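Local coordinates for protein phosphoribosylaminoimidazole-succinocarboxamide synthase (Thermotoga maritima, PDB 1KUT) that catalyses the ATP-dependent joining of L-aspartate to carboxyaminoimidazole ribonucleotide, giving SAICAR in de novo purine biosynthesis, at residues 60-65 with 75-80; 110-115 with 122-127; 141-146 with 179-184; 145-150 with 171-176. All blocks are in the same frame, centred on the assembly; numbering follows the deposited sequence.

Contact 1 of 4, residues 60-65 with 75-80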
loop_
_atom_site.group_PDB
_atom_site.type_symbol
_atom_site.label_atom_id
_atom_site.label_comp_id
_atom_site.label_asym_id
_atom_site.label_seq_id
_atom_site.Cartn_x
_atom_site.Cartn_y
_atom_site.Cartn_z
ATOM N N LYS B 60 -5.515 -20.940 14.852
ATOM C CA LYS B 60 -4.189 -21.506 15.073
ATOM C C LYS B 60 -3.200 -20.428 15.478
ATOM O O LYS B 60 -3.037 -19.434 14.759
ATOM C CB LYS B 60 -3.667 -22.184 13.794
ATOM C CG LYS B 60 -4.527 -23.328 13.264
ATOM C CD LYS B 60 -3.904 -23.958 12.022
ATOM C CE LYS B 60 -4.651 -25.230 11.615
ATOM N NZ LYS B 60 -6.096 -24.972 11.337
ATOM N N THR B 61 -2.550 -20.619 16.626
ATOM C CA THR B 61 -1.545 -19.678 17.107
ATOM C C THR B 61 -0.360 -20.540 17.533
ATOM O O THR B 61 -0.511 -21.750 17.733
ATOM C CB THR B 61 -2.052 -18.824 18.300
ATOM O OG1 THR B 61 -1.952 -19.566 19.516
ATOM C CG2 THR B 61 -3.511 -18.431 18.089
ATOM N N HIS B 62 0.815 -19.932 17.668
ATOM C CA HIS B 62 2.007 -20.690 18.021
ATOM C C HIS B 62 2.234 -20.954 19.513
ATOM O O HIS B 62 3.208 -21.614 19.879
ATOM C CB HIS B 62 3.252 -20.024 17.371
ATOM C CG HIS B 62 3.701 -18.742 18.021
ATOM N ND1 HIS B 62 2.862 -17.930 18.759
ATOM C CD2 HIS B 62 4.903 -18.113 17.993
ATOM C CE1 HIS B 62 3.525 -16.858 19.158
ATOM N NE2 HIS B 62 4.765 -16.946 18.704
ATOM N N LEU B 63 1.332 -20.471 20.374
ATOM C CA LEU B 63 1.496 -20.687 21.812
ATOM C C LEU B 63 1.292 -22.128 22.265
ATOM O O LEU B 63 0.251 -22.740 21.994
ATOM C CB LEU B 63 0.536 -19.807 22.627
ATOM C CG LEU B 63 0.421 -20.132 24.135
ATOM C CD1 LEU B 63 1.757 -19.833 24.835
ATOM C CD2 LEU B 63 -0.712 -19.316 24.792
ATOM N N VAL B 64 2.287 -22.677 22.958
ATOM C CA VAL B 64 2.120 -24.015 23.490
ATOM C C VAL B 64 1.740 -23.832 24.963
ATOM O O VAL B 64 0.783 -24.441 25.431
ATOM C CB VAL B 64 3.397 -24.869 23.352
ATOM C CG1 VAL B 64 3.184 -26.241 24.048
ATOM C CG2 VAL B 64 3.726 -25.063 21.861
ATOM N N GLU B 65 2.467 -22.976 25.682
ATOM C CA GLU B 65 2.150 -22.709 27.085
ATOM C C GLU B 65 2.926 -21.529 27.637
ATOM O O GLU B 65 3.939 -21.114 27.061
ATOM C CB GLU B 65 2.414 -23.946 27.965
ATOM C CG GLU B 65 3.871 -24.342 28.160
ATOM C CD GLU B 65 4.055 -25.394 29.275
ATOM O OE1 GLU B 65 4.983 -26.236 29.166
ATOM O OE2 GLU B 65 3.281 -25.372 30.269
ATOM N N ILE B 75 5.606 -23.103 19.157
ATOM C CA ILE B 75 5.937 -24.058 18.113
ATOM C C ILE B 75 6.660 -23.266 17.027
ATOM O O ILE B 75 6.247 -22.162 16.671
ATOM C CB ILE B 75 4.677 -24.676 17.463
ATOM C CG1 ILE B 75 3.832 -23.567 16.842
ATOM C CG2 ILE B 75 3.866 -25.438 18.488
ATOM C CD1 ILE B 75 2.640 -24.069 16.050
ATOM N N PRO B 76 7.757 -23.814 16.490
ATOM C CA PRO B 76 8.463 -23.072 15.442
ATOM C C PRO B 76 7.568 -22.751 14.249
ATOM O O PRO B 76 6.650 -23.506 13.912
ATOM C CB PRO B 76 9.619 -24.001 15.069
ATOM C CG PRO B 76 9.147 -25.365 15.532
ATOM C CD PRO B 76 8.461 -25.060 16.825
ATOM N N LEU B 77 7.829 -21.608 13.628
ATOM C CA LEU B 77 7.068 -21.188 12.461
ATOM C C LEU B 77 8.037 -20.554 11.497
ATOM O O LEU B 77 9.039 -19.987 11.915
ATOM C CB LEU B 77 6.020 -20.146 12.841
ATOM C CG LEU B 77 4.842 -20.499 13.755
ATOM C CD1 LEU B 77 4.074 -19.215 14.069
ATOM C CD2 LEU B 77 3.925 -21.507 13.083
ATOM N N LYS B 78 7.771 -20.676 10.206
ATOM C CA LYS B 78 8.622 -19.997 9.241
ATOM C C LYS B 78 7.836 -18.697 9.017
ATOM O O LYS B 78 6.877 -18.655 8.244
ATOM C CB LYS B 78 8.754 -20.785 7.932
ATOM C CG LYS B 78 9.954 -20.303 7.096
ATOM C CD LYS B 78 10.075 -21.010 5.741
ATOM C CE LYS B 78 11.370 -20.590 5.036
ATOM N NZ LYS B 78 11.487 -19.098 4.944
HETATM N N MSE B 79 8.234 -17.648 9.733
HETATM C CA MSE B 79 7.549 -16.357 9.672
HETATM C C MSE B 79 7.554 -15.640 8.320
HETATM O O MSE B 79 8.481 -15.793 7.519
HETATM C CB MSE B 79 8.143 -15.427 10.733
HETATM C CG MSE B 79 8.008 -15.934 12.176
HETATM SE SE MSE B 79 6.157 -16.193 12.758
HETATM C CE MSE B 79 5.538 -14.364 12.555
ATOM N N PHE B 80 6.494 -14.878 8.063
ATOM C CA PHE B 80 6.410 -14.073 6.851
ATOM C C PHE B 80 6.983 -12.713 7.256
ATOM O O PHE B 80 6.703 -12.225 8.352
ATOM C CB PHE B 80 4.963 -13.866 6.401
ATOM C CG PHE B 80 4.317 -15.090 5.802
ATOM C CD1 PHE B 80 3.788 -16.083 6.607
ATOM C CD2 PHE B 80 4.202 -15.222 4.420
ATOM C CE1 PHE B 80 3.147 -17.189 6.040
ATOM C CE2 PHE B 80 3.562 -16.326 3.853
ATOM C CZ PHE B 80 3.036 -17.304 4.666
#

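Contact 2 of 4, residues 110-115 with 122-127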
loop_
_atom_site.group_PDB
_atom_site.type_symbol
_atom_site.label_atom_id
_atom_site.label_comp_id
_atom_site.label_asym_id
_atom_site.label_seq_id
_atom_site.Cartn_x
_atom_site.Cartn_y
_atom_site.Cartn_z
ATOM N N LEU B 110 -10.670 -2.760 8.303
ATOM C CA LEU B 110 -9.679 -2.579 7.254
ATOM C C LEU B 110 -8.384 -3.336 7.562
ATOM O O LEU B 110 -7.816 -3.202 8.659
ATOM C CB LEU B 110 -9.388 -1.094 7.080
ATOM C CG LEU B 110 -8.288 -0.743 6.087
ATOM C CD1 LEU B 110 -8.707 -1.089 4.660
ATOM C CD2 LEU B 110 -7.986 0.718 6.228
ATOM N N VAL B 111 -7.943 -4.143 6.596
ATOM C CA VAL B 111 -6.715 -4.923 6.708
ATOM C C VAL B 111 -5.641 -4.323 5.807
ATOM O O VAL B 111 -5.880 -4.141 4.621
ATOM C CB VAL B 111 -6.914 -6.373 6.242
ATOM C CG1 VAL B 111 -5.676 -7.187 6.575
ATOM C CG2 VAL B 111 -8.149 -6.968 6.883
ATOM N N GLU B 112 -4.463 -4.042 6.373
ATOM C CA GLU B 112 -3.330 -3.470 5.644
ATOM C C GLU B 112 -2.069 -4.316 5.828
ATOM O O GLU B 112 -1.789 -4.793 6.932
ATOM C CB GLU B 112 -2.984 -2.073 6.169
ATOM C CG GLU B 112 -4.001 -0.979 5.934
ATOM C CD GLU B 112 -3.428 0.413 6.235
ATOM O OE1 GLU B 112 -3.185 0.747 7.422
ATOM O OE2 GLU B 112 -3.210 1.172 5.271
ATOM N N PHE B 113 -1.288 -4.481 4.765
ATOM C CA PHE B 113 -0.041 -5.225 4.886
ATOM C C PHE B 113 1.154 -4.281 4.827
ATOM O O PHE B 113 1.167 -3.297 4.093
ATOM C CB PHE B 113 0.109 -6.272 3.784
ATOM C CG PHE B 113 -0.816 -7.440 3.921
ATOM C CD1 PHE B 113 -2.143 -7.351 3.500
ATOM C CD2 PHE B 113 -0.360 -8.647 4.464
ATOM C CE1 PHE B 113 -3.001 -8.450 3.615
ATOM C CE2 PHE B 113 -1.216 -9.749 4.582
ATOM C CZ PHE B 113 -2.539 -9.651 4.158
ATOM N N PHE B 114 2.168 -4.605 5.610
ATOM C CA PHE B 114 3.395 -3.832 5.661
ATOM C C PHE B 114 4.570 -4.795 5.648
ATOM O O PHE B 114 4.626 -5.743 6.434
ATOM C CB PHE B 114 3.459 -3.018 6.947
ATOM C CG PHE B 114 2.493 -1.888 6.991
ATOM C CD1 PHE B 114 2.854 -0.631 6.510
ATOM C CD2 PHE B 114 1.215 -2.070 7.527
ATOM C CE1 PHE B 114 1.960 0.436 6.566
ATOM C CE2 PHE B 114 0.306 -1.007 7.585
ATOM C CZ PHE B 114 0.680 0.251 7.107
ATOM N N ILE B 115 5.504 -4.565 4.745
ATOM C CA ILE B 115 6.677 -5.404 4.700
ATOM C C ILE B 115 7.494 -5.032 5.919
ATOM O O ILE B 115 7.876 -3.868 6.087
ATOM C CB ILE B 115 7.502 -5.130 3.441
ATOM C CG1 ILE B 115 6.765 -5.717 2.236
ATOM C CG2 ILE B 115 8.932 -5.722 3.590
ATOM C CD1 ILE B 115 7.558 -5.648 0.952
ATOM N N ASP B 122 8.782 0.313 7.370
ATOM C CA ASP B 122 7.855 -0.733 6.957
ATOM C C ASP B 122 6.867 -0.291 5.891
ATOM O O ASP B 122 5.750 0.109 6.199
ATOM C CB ASP B 122 7.141 -1.293 8.194
ATOM C CG ASP B 122 8.123 -1.904 9.212
ATOM O OD1 ASP B 122 9.130 -2.516 8.790
ATOM O OD2 ASP B 122 7.883 -1.792 10.437
ATOM N N PRO B 123 7.265 -0.390 4.607
ATOM C CA PRO B 123 6.446 0.004 3.452
ATOM C C PRO B 123 5.192 -0.852 3.293
ATOM O O PRO B 123 5.246 -2.076 3.396
ATOM C CB PRO B 123 7.396 -0.173 2.256
ATOM C CG PRO B 123 8.748 -0.551 2.864
ATOM C CD PRO B 123 8.393 -1.213 4.154
HETATM N N MSE B 124 4.072 -0.196 3.034
HETATM C CA MSE B 124 2.816 -0.886 2.856
HETATM C C MSE B 124 2.854 -1.642 1.540
HETATM O O MSE B 124 3.618 -1.302 0.650
HETATM C CB MSE B 124 1.661 0.121 2.845
HETATM C CG MSE B 124 0.273 -0.526 2.757
HETATM SE SE MSE B 124 -1.180 0.721 3.080
HETATM C CE MSE B 124 -1.081 1.712 1.444
ATOM N N VAL B 125 2.032 -2.672 1.418
ATOM C CA VAL B 125 1.971 -3.455 0.189
ATOM C C VAL B 125 0.548 -3.941 0.006
ATOM O O VAL B 125 -0.226 -3.979 0.958
ATOM C CB VAL B 125 2.899 -4.711 0.234
ATOM C CG1 VAL B 125 4.340 -4.328 -0.051
ATOM C CG2 VAL B 125 2.812 -5.380 1.593
ATOM N N CYS B 126 0.205 -4.294 -1.228
ATOM C CA CYS B 126 -1.109 -4.831 -1.556
ATOM C C CYS B 126 -0.778 -6.270 -1.967
ATOM O O CYS B 126 0.401 -6.591 -2.181
ATOM C CB CYS B 126 -1.748 -4.047 -2.709
ATOM S SG CYS B 126 -1.991 -2.264 -2.355
ATOM N N VAL B 127 -1.784 -7.133 -2.081
ATOM C CA VAL B 127 -1.526 -8.533 -2.412
ATOM C C VAL B 127 -0.633 -8.681 -3.636
ATOM O O VAL B 127 0.298 -9.487 -3.642
ATOM C CB VAL B 127 -2.854 -9.324 -2.634
ATOM C CG1 VAL B 127 -2.552 -10.805 -2.837
ATOM C CG2 VAL B 127 -3.773 -9.149 -1.435
#

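Contact 3 of 4, residues 141-146 with 179-184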
loop_
_atom_site.group_PDB
_atom_site.type_symbol
_atom_site.label_atom_id
_atom_site.label_comp_id
_atom_site.label_asym_id
_atom_site.label_seq_id
_atom_site.Cartn_x
_atom_site.Cartn_y
_atom_site.Cartn_z
ATOM N N ALA B 141 -1.944 -14.969 1.330
ATOM C CA ALA B 141 -2.303 -13.598 1.656
ATOM C C ALA B 141 -3.757 -13.518 2.074
ATOM O O ALA B 141 -4.085 -12.890 3.085
ATOM C CB ALA B 141 -2.056 -12.694 0.464
ATOM N N GLU B 142 -4.628 -14.156 1.299
ATOM C CA GLU B 142 -6.061 -14.137 1.593
ATOM C C GLU B 142 -6.380 -14.873 2.893
ATOM O O GLU B 142 -7.328 -14.521 3.595
ATOM C CB GLU B 142 -6.850 -14.742 0.432
ATOM C CG GLU B 142 -8.196 -14.069 0.167
ATOM C CD GLU B 142 -8.068 -12.571 -0.116
ATOM O OE1 GLU B 142 -6.996 -12.148 -0.604
ATOM O OE2 GLU B 142 -9.042 -11.814 0.134
ATOM N N LYS B 143 -5.602 -15.897 3.215
ATOM C CA LYS B 143 -5.802 -16.628 4.462
ATOM C C LYS B 143 -5.461 -15.673 5.610
ATOM O O LYS B 143 -6.250 -15.497 6.546
ATOM C CB LYS B 143 -4.879 -17.847 4.529
ATOM C CG LYS B 143 -5.380 -19.040 3.721
ATOM C CD LYS B 143 -4.471 -20.253 3.850
ATOM C CE LYS B 143 -5.139 -21.481 3.242
ATOM N NZ LYS B 143 -4.227 -22.661 3.188
HETATM N N MSE B 144 -4.284 -15.056 5.519
HETATM C CA MSE B 144 -3.822 -14.112 6.530
HETATM C C MSE B 144 -4.826 -13.016 6.762
HETATM O O MSE B 144 -4.997 -12.576 7.886
HETATM C CB MSE B 144 -2.479 -13.494 6.136
HETATM C CG MSE B 144 -1.354 -14.443 6.299
HETATM SE SE MSE B 144 0.280 -13.515 6.085
HETATM C CE MSE B 144 0.498 -13.720 4.143
ATOM N N LYS B 145 -5.475 -12.555 5.700
ATOM C CA LYS B 145 -6.491 -11.521 5.851
ATOM C C LYS B 145 -7.698 -12.071 6.611
ATOM O O LYS B 145 -8.211 -11.419 7.519
ATOM C CB LYS B 145 -6.952 -11.018 4.485
ATOM C CG LYS B 145 -6.366 -9.676 4.074
ATOM C CD LYS B 145 -6.878 -9.238 2.695
ATOM C CE LYS B 145 -8.402 -9.114 2.657
ATOM N NZ LYS B 145 -8.866 -8.603 1.326
ATOM N N GLU B 146 -8.152 -13.268 6.239
ATOM C CA GLU B 146 -9.316 -13.894 6.879
ATOM C C GLU B 146 -9.034 -14.172 8.350
ATOM O O GLU B 146 -9.878 -13.958 9.220
ATOM C CB GLU B 146 -9.682 -15.218 6.183
ATOM C CG GLU B 146 -9.907 -15.125 4.669
ATOM C CD GLU B 146 -10.194 -16.494 4.021
ATOM O OE1 GLU B 146 -11.299 -17.056 4.255
ATOM O OE2 GLU B 146 -9.310 -17.008 3.282
ATOM N N GLY B 179 2.645 -26.282 6.773
ATOM C CA GLY B 179 2.270 -25.213 5.864
ATOM C C GLY B 179 1.040 -24.427 6.279
ATOM O O GLY B 179 0.509 -23.631 5.498
ATOM N N ASN B 180 0.561 -24.640 7.499
ATOM C CA ASN B 180 -0.603 -23.899 7.949
ATOM C C ASN B 180 -0.195 -22.479 8.325
ATOM O O ASN B 180 0.918 -22.251 8.806
ATOM C CB ASN B 180 -1.245 -24.587 9.163
ATOM C CG ASN B 180 -2.044 -25.829 8.784
ATOM O OD1 ASN B 180 -3.099 -25.732 8.154
ATOM N ND2 ASN B 180 -1.542 -26.999 9.167
ATOM N N VAL B 181 -1.082 -21.525 8.063
ATOM C CA VAL B 181 -0.838 -20.141 8.432
ATOM C C VAL B 181 -1.152 -20.116 9.935
ATOM O O VAL B 181 -2.214 -20.578 10.375
ATOM C CB VAL B 181 -1.767 -19.168 7.635
ATOM C CG1 VAL B 181 -1.720 -17.764 8.223
ATOM C CG2 VAL B 181 -1.311 -19.118 6.174
ATOM N N VAL B 182 -0.199 -19.615 10.718
ATOM C CA VAL B 182 -0.337 -19.560 12.172
ATOM C C VAL B 182 0.047 -18.180 12.703
ATOM O O VAL B 182 0.999 -17.559 12.215
ATOM C CB VAL B 182 0.586 -20.597 12.836
ATOM C CG1 VAL B 182 0.388 -20.600 14.340
ATOM C CG2 VAL B 182 0.313 -21.984 12.249
ATOM N N LEU B 183 -0.699 -17.713 13.704
ATOM C CA LEU B 183 -0.441 -16.428 14.327
ATOM C C LEU B 183 0.812 -16.556 15.186
ATOM O O LEU B 183 0.889 -17.403 16.069
ATOM C CB LEU B 183 -1.624 -16.011 15.211
ATOM C CG LEU B 183 -1.429 -14.648 15.899
ATOM C CD1 LEU B 183 -1.703 -13.528 14.897
ATOM C CD2 LEU B 183 -2.354 -14.517 17.099
ATOM N N GLY B 184 1.807 -15.727 14.905
ATOM C CA GLY B 184 3.021 -15.758 15.695
ATOM C C GLY B 184 3.069 -14.501 16.540
ATOM O O GLY B 184 2.038 -13.991 16.987
#

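Contact 4 of 4, residues 145-150 with 171-176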
loop_
_atom_site.group_PDB
_atom_site.type_symbol
_atom_site.label_atom_id
_atom_site.label_comp_id
_atom_site.label_asym_id
_atom_site.label_seq_id
_atom_site.Cartn_x
_atom_site.Cartn_y
_atom_site.Cartn_z
ATOM N N LYS B 145 -5.475 -12.555 5.700
ATOM C CA LYS B 145 -6.491 -11.521 5.851
ATOM C C LYS B 145 -7.698 -12.071 6.611
ATOM O O LYS B 145 -8.211 -11.419 7.519
ATOM C CB LYS B 145 -6.952 -11.018 4.485
ATOM C CG LYS B 145 -6.366 -9.676 4.074
ATOM C CD LYS B 145 -6.878 -9.238 2.695
ATOM C CE LYS B 145 -8.402 -9.114 2.657
ATOM N NZ LYS B 145 -8.866 -8.603 1.326
ATOM N N GLU B 146 -8.152 -13.268 6.239
ATOM C CA GLU B 146 -9.316 -13.894 6.879
ATOM C C GLU B 146 -9.034 -14.172 8.350
ATOM O O GLU B 146 -9.878 -13.958 9.220
ATOM C CB GLU B 146 -9.682 -15.218 6.183
ATOM C CG GLU B 146 -9.907 -15.125 4.669
ATOM C CD GLU B 146 -10.194 -16.494 4.021
ATOM O OE1 GLU B 146 -11.299 -17.056 4.255
ATOM O OE2 GLU B 146 -9.310 -17.008 3.282
ATOM N N ALA B 147 -7.836 -14.662 8.621
ATOM C CA ALA B 147 -7.458 -14.956 9.981
ATOM C C ALA B 147 -7.426 -13.645 10.773
ATOM O O ALA B 147 -8.052 -13.528 11.837
ATOM C CB ALA B 147 -6.103 -15.633 9.993
ATOM N N ALA B 148 -6.706 -12.656 10.248
ATOM C CA ALA B 148 -6.592 -11.359 10.910
ATOM C C ALA B 148 -7.944 -10.794 11.344
ATOM O O ALA B 148 -8.111 -10.416 12.508
ATOM C CB ALA B 148 -5.881 -10.373 10.004
ATOM N N VAL B 149 -8.906 -10.716 10.419
ATOM C CA VAL B 149 -10.232 -10.203 10.763
ATOM C C VAL B 149 -10.933 -11.114 11.781
ATOM O O VAL B 149 -11.485 -10.640 12.774
ATOM C CB VAL B 149 -11.107 -10.035 9.499
ATOM C CG1 VAL B 149 -12.567 -9.787 9.884
ATOM C CG2 VAL B 149 -10.590 -8.855 8.685
ATOM N N LYS B 150 -10.908 -12.420 11.544
ATOM C CA LYS B 150 -11.523 -13.360 12.479
ATOM C C LYS B 150 -11.009 -13.068 13.896
ATOM O O LYS B 150 -11.783 -12.829 14.823
ATOM C CB LYS B 150 -11.144 -14.790 12.098
ATOM C CG LYS B 150 -11.704 -15.860 13.029
ATOM C CD LYS B 150 -12.930 -16.520 12.434
ATOM C CE LYS B 150 -12.582 -17.089 11.074
ATOM N NZ LYS B 150 -11.297 -17.847 11.181
ATOM N N TYR B 171 -0.743 -7.890 13.517
ATOM C CA TYR B 171 -0.407 -9.315 13.637
ATOM C C TYR B 171 0.798 -9.671 12.770
ATOM O O TYR B 171 1.267 -8.873 11.953
ATOM C CB TYR B 171 -1.571 -10.197 13.172
ATOM C CG TYR B 171 -2.888 -9.939 13.888
ATOM C CD1 TYR B 171 -3.071 -10.318 15.220
ATOM C CD2 TYR B 171 -3.947 -9.314 13.229
ATOM C CE1 TYR B 171 -4.275 -10.080 15.872
ATOM C CE2 TYR B 171 -5.158 -9.072 13.871
ATOM C CZ TYR B 171 -5.311 -9.461 15.185
ATOM O OH TYR B 171 -6.510 -9.262 15.807
ATOM N N GLU B 172 1.286 -10.890 12.973
ATOM C CA GLU B 172 2.387 -11.475 12.219
ATOM C C GLU B 172 2.090 -12.968 12.168
ATOM O O GLU B 172 1.775 -13.585 13.187
ATOM C CB GLU B 172 3.739 -11.188 12.882
ATOM C CG GLU B 172 4.273 -9.778 12.570
ATOM C CD GLU B 172 5.620 -9.475 13.221
ATOM O OE1 GLU B 172 6.437 -10.411 13.388
ATOM O OE2 GLU B 172 5.870 -8.288 13.549
ATOM N N PHE B 173 2.150 -13.530 10.967
ATOM C CA PHE B 173 1.858 -14.940 10.752
ATOM C C PHE B 173 3.048 -15.720 10.219
ATOM O O PHE B 173 4.027 -15.138 9.711
ATOM C CB PHE B 173 0.707 -15.110 9.767
ATOM C CG PHE B 173 -0.606 -14.547 10.243
ATOM C CD1 PHE B 173 -0.876 -13.183 10.132
ATOM C CD2 PHE B 173 -1.592 -15.391 10.743
ATOM C CE1 PHE B 173 -2.106 -12.660 10.504
ATOM C CE2 PHE B 173 -2.826 -14.889 11.121
ATOM C CZ PHE B 173 -3.084 -13.501 10.997
ATOM N N GLY B 174 2.939 -17.044 10.315
ATOM C CA GLY B 174 3.993 -17.919 9.845
ATOM C C GLY B 174 3.415 -19.253 9.425
ATOM O O GLY B 174 2.210 -19.491 9.554
ATOM N N LEU B 175 4.273 -20.124 8.908
ATOM C CA LEU B 175 3.849 -21.450 8.470
ATOM C C LEU B 175 4.431 -22.490 9.414
ATOM O O LEU B 175 5.625 -22.464 9.705
ATOM C CB LEU B 175 4.338 -21.713 7.038
ATOM C CG LEU B 175 3.465 -21.369 5.817
ATOM C CD1 LEU B 175 2.299 -20.493 6.195
ATOM C CD2 LEU B 175 4.323 -20.691 4.760
ATOM N N ASP B 176 3.596 -23.389 9.924
ATOM C CA ASP B 176 4.121 -24.432 10.802
ATOM C C ASP B 176 4.739 -25.537 9.931
ATOM O O ASP B 176 4.974 -25.320 8.745
ATOM C CB ASP B 176 3.025 -25.008 11.716
ATOM C CG ASP B 176 1.786 -25.446 10.957
ATOM O OD1 ASP B 176 1.904 -25.891 9.791
ATOM O OD2 ASP B 176 0.682 -25.360 11.543
#

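Contact 1 of 4, residues 60-65 with 75-80
I75 meets H62 and V64 across this contact. Its backbone N gives a hydrogen bond of 2.9 Å to H62 O, slightly bent at 154° at the hydrogen. The two branches of I75 then diverge. CG1 sits between the backbone N and the carbonyl carbon (chi1 60°), which lays it against H62 CA and CB, 3.6 Å from CB. CG2 meets V64 CG2 at a tight 3.4 Å. L77 comes in across the H62 side chain at about a right angle, its CD1 3.5 Å from H62 CB. The contact lies where the hairpin of strands 63-67 and 71-74 ends and the chain passes on to strand 78-87. V64 and E65 both face K73 there and form a classic beta bulge. With an alanine here in place of I75 the backbone bond could remain, but V64 CG2 would probably lose its mate in I75 CG2, and a gap would open beside H62 CB. Further out, H62 packs on M51 of helix 39-55 and on L19. Y16 of strand 16-21 touches both V64 and I75. K60 O and H62 N pair with the backbone of L183 in strand 181-183.

Contact 2 of 4, residues 110-115 with 122-127
F113 O and P123 O are the two acceptors that tie segment 110-115 to segment 122-127. V125 N donates to F113 O at 2.9 Å. M124 CA adds a CH-O contact to the same oxygen. I115 N donates to P123 O at 2.8 Å and 161°, a straighter bond, and F114 CA lies close to that oxygen too. Between these bonds F114 and M124 form a non-hydrogen-bonded antiparallel pair, with their CA atoms 4.1 Å apart. With CG anti to the backbone N (chi1 -176°), M124 lays CG over one face of the F114 ring, toward its rim. The selenium is 5.1 Å from the F114 ring centroid and oblique to it, a Met-aromatic contact. D122 O comes to the edge of the same ring. I115 and V125 cross at about a right angle, with I115 CG1 3.6 Å from V125 CG1. F113 CB rests on V125 CG2. E112 OE1 forms a salt bridge with R87, and OE2 one with R97. D122 OD1 takes the backbone N-H of D117. The hairpin of strands 105-115 and 124-125 faces the second subunit. M124 O is hydrogen-bonded to Y98 OH of that subunit, and C126 forms a disulfide with C126 of the second subunit. Two backbone bonds join the segments, so much of the hold on 124-125 probably comes from apolar contacts, from the M124 O bond to Y98 of the second subunit, and from the disulfide at C126 just beyond.

Contact 3 of 4, residues 141-146 with 179-184
Helix segment 141-146 passes beside strand 181-183, and the backbones come closest at M144 and V181, whose CA atoms are 7.0 Å apart. No hydrogen bond crosses that gap. The contact is small and rests on V181, whose CB points toward the helix. Its two methyls part between two neighbouring helix residues. CG1 is anti to the backbone N (chi1 168°) and meets M144 CG at 3.9 Å. CG2 turns to K143 and lies 4.1 Å from K143 CD, with K143 CB at a like distance. M144 crosses V181 at about a right angle and touches it at CG; beyond that its chain bends at chi3. K143 crosses obliquely and stays extended beyond CG. It thus offers V181 the aliphatic part of its chain. Its ammonium group comes near that of K139, a like-charged neighbour. V181 is therefore partly covered by the lysine and partly by the buried selenomethionine. Strands 164-175 and 181-183 follow each other as an antiparallel beta hairpin, with V182 paired to G174, and helix 138-160 packs on it. F173 and L175 of the first strand also touch V181, and F173 touches M144. On another side of helix 138-160, A141 packs on V127 and L130 of helix 127-132, and K145 lies on V111 and F113 of strand 105-115.

Contact 4 of 4, residues 145-150 with 171-176
This is a buried helix-on-sheet contact. Helix 138-160 lies on strand 164-175, and two small helix residues, A147 and A148, meet two aromatic rings of the strand, Y171 and F173. No hydrogen bond joins the two segments. F173 reaches the helix with the far end of its ring: CE2 lies 3.5 Å from A147 CB. Its CZ is 3.8 Å from A148 N. The ring meets both residues obliquely. Y171 takes the next place along. Its CD2 is 3.9 Å from A148 CB, and its CE2 is 3.5 Å from A148 O. Both aromatic side chains have CG beside the backbone N and anti to the carbonyl carbon (chi1 -56° for Y171 and -64° for F173). They therefore leave the strand in a like manner, two residues apart on one face. The helix backbone comes within 7.1 Å of the strand between the CA atoms of A148 and Y171, a spacing consistent with the small side chains of A147 and A148. The hydroxyl of Y171 is hydrogen-bonded to T152 OG1, which is also bonded to A148 O. A leucine in place of Y171 would probably leave T152 without its phenolic partner and part of A148 uncovered. I151 and L155 of the same helix also touch Y171. A148 reaches V86 of strand 78-87, so the helix face covers more than one strand. Helix 138-160 packed on one face of an antiparallel sheet makes an alpha+beta layer, with Y171 and F173, alternate residues of the strand, in the interface.

Overall arrangement
From the N terminus, contact 1 comes first. It closes the short loop of strands 63-67 and 71-74 and delivers the chain to strand 78-87. Contact 2 follows in series and closes the turn of the hairpin of strands 105-115 and 124-125, at the subunit interface. Contacts 3 and 4 both start on helix 138-160 and share K145 and E146. Contact 4 closes at 171-176, within the longer span that contact 3 closes at 179-184. Strands 78-87, 105-115, 164-175 and 181-183 belong to one sheet, so all four contacts reach it. Contact 1 links it to the sheet of strands 63-67 and 71-74. The helix bridges contacts 2, 3 and 4, while L183 ties contact 3 to contact 1.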